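Local coordinates for lipase (PDB 2ORY), which probably hydrolyses triacylglycerols at ester bonds, as a cold-adapted bacterial lipase of the alpha/beta-hydrolase fold, at residues Asn245-Lys248 / Lys249-Ser252. Numbering follows the deposited sequence.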
loop_
_atom_site.group_PDB
_atom_site.type_symbol
_atom_site.label_atom_id
_atom_site.label_comp_id
_atom_site.label_asym_id
_atom_site.label_seq_id
_atom_site.Cartn_x
_atom_site.Cartn_y
_atom_site.Cartn_z
ATOM N N ASN A 245 4.997 16.298 -13.085
ATOM C CA ASN A 245 4.142 16.216 -14.273
ATOM C C ASN A 245 2.785 15.614 -13.948
ATOM O O ASN A 245 1.751 16.095 -14.414
ATOM C CB ASN A 245 4.823 15.380 -15.352
ATOM C CG ASN A 245 6.001 16.087 -15.954
ATOM O OD1 ASN A 245 5.851 17.165 -16.540
ATOM N ND2 ASN A 245 7.186 15.500 -15.813
ATOM N N SER A 246 2.806 14.540 -13.164
ATOM C CA SER A 246 1.594 13.857 -12.739
ATOM C C SER A 246 0.697 14.770 -11.912
ATOM O O SER A 246 -0.520 14.781 -12.079
ATOM C CB SER A 246 1.953 12.634 -11.900
ATOM O OG SER A 246 2.400 11.577 -12.720
ATOM N N LEU A 247 1.299 15.529 -11.006
ATOM C CA LEU A 247 0.516 16.410 -10.155
ATOM C C LEU A 247 -0.289 17.411 -10.986
ATOM O O LEU A 247 -1.446 17.717 -10.674
ATOM C CB LEU A 247 1.443 17.122 -9.160
ATOM C CG LEU A 247 1.989 16.291 -7.977
ATOM C CD1 LEU A 247 3.028 17.113 -7.215
ATOM C CD2 LEU A 247 0.852 15.888 -7.035
ATOM N N LYS A 248 0.315 17.898 -12.062
ATOM C CA LYS A 248 -0.353 18.867 -12.928
ATOM C C LYS A 248 -1.529 18.306 -13.726
ATOM O O LYS A 248 -2.137 19.012 -14.525
ATOM C CB LYS A 248 0.673 19.507 -13.859
ATOM C CG LYS A 248 1.604 20.468 -13.127
ATOM C CD LYS A 248 2.773 20.920 -13.985
ATOM C CE LYS A 248 3.736 21.781 -13.176
ATOM N NZ LYS A 248 4.996 22.041 -13.924
ATOM N N LYS A 249 -1.859 17.040 -13.491
ATOM C CA LYS A 249 -2.977 16.401 -14.181
ATOM C C LYS A 249 -4.163 16.209 -13.253
ATOM O O LYS A 249 -5.236 15.799 -13.698
ATOM C CB LYS A 249 -2.571 15.030 -14.722
ATOM C CG LYS A 249 -1.586 15.062 -15.863
ATOM C CD LYS A 249 -1.272 13.652 -16.333
ATOM C CE LYS A 249 -0.148 13.654 -17.361
ATOM N NZ LYS A 249 0.357 12.272 -17.622
ATOM N N LEU A 250 -3.963 16.488 -11.965
ATOM C CA LEU A 250 -5.024 16.315 -10.970
ATOM C C LEU A 250 -6.225 17.226 -11.141
ATOM O O LEU A 250 -7.352 16.791 -10.952
ATOM C CB LEU A 250 -4.462 16.477 -9.552
ATOM C CG LEU A 250 -3.491 15.361 -9.143
ATOM C CD1 LEU A 250 -2.843 15.686 -7.822
ATOM C CD2 LEU A 250 -4.240 14.062 -9.056
ATOM N N LYS A 251 -6.007 18.480 -11.502
ATOM C CA LYS A 251 -7.136 19.406 -11.669
ATOM C C LYS A 251 -8.210 18.969 -12.685
ATOM O O LYS A 251 -9.397 19.256 -12.507
ATOM C CB LYS A 251 -6.628 20.778 -12.094
ATOM C CG LYS A 251 -6.088 20.776 -13.505
ATOM C CD LYS A 251 -5.764 22.170 -13.970
ATOM C CE LYS A 251 -5.189 22.152 -15.379
ATOM N NZ LYS A 251 -4.784 23.519 -15.799
ATOM N N SER A 252 -7.799 18.283 -13.749
ATOM C CA SER A 252 -8.747 17.875 -14.786
ATOM C C SER A 252 -8.841 16.382 -15.040
ATOM O O SER A 252 -9.286 15.948 -16.103
ATOM C CB SER A 252 -8.397 18.582 -16.084
ATOM O OG SER A 252 -7.043 18.322 -16.406
HETATM O O HOH W 1 -3.066 19.705 -11.555
#
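A type I beta turn from L247 to L250 carries the chain out of the short helix 244-247, with K248 and K249 at its corners and the leucines at its two ends, meeting on the buried side. CD2 of L247 touches CD1 of L250 at 3.8 Å, and the matching first torsions, CG anti to the carbonyl carbon (chi1 -75° and -67°), keep the two side chains alongside each other, pointing the same way. Both reach helix 265-278, L247 at M274 and T278, L250 at I271.

N of L250 donates to O of L247 at 3.1 Å and closes the turn; one residue earlier, N of K249 donates to O of S246 at 3.0 Å. Water 1 gives a hydrogen bond to that same O of L247 at 2.7 Å and accepts one from N of K251 at 3.2 Å. On K249, CB packs 3.4 Å from O of S246, while the rest of this exposed side chain runs on extended.

The carbonyl of L247 is therefore gripped twice, by an amide and by a water that bridges onward to K251, while the paired leucines are buried against helix 265-278, whereas K248, K249 and K251 are exposed.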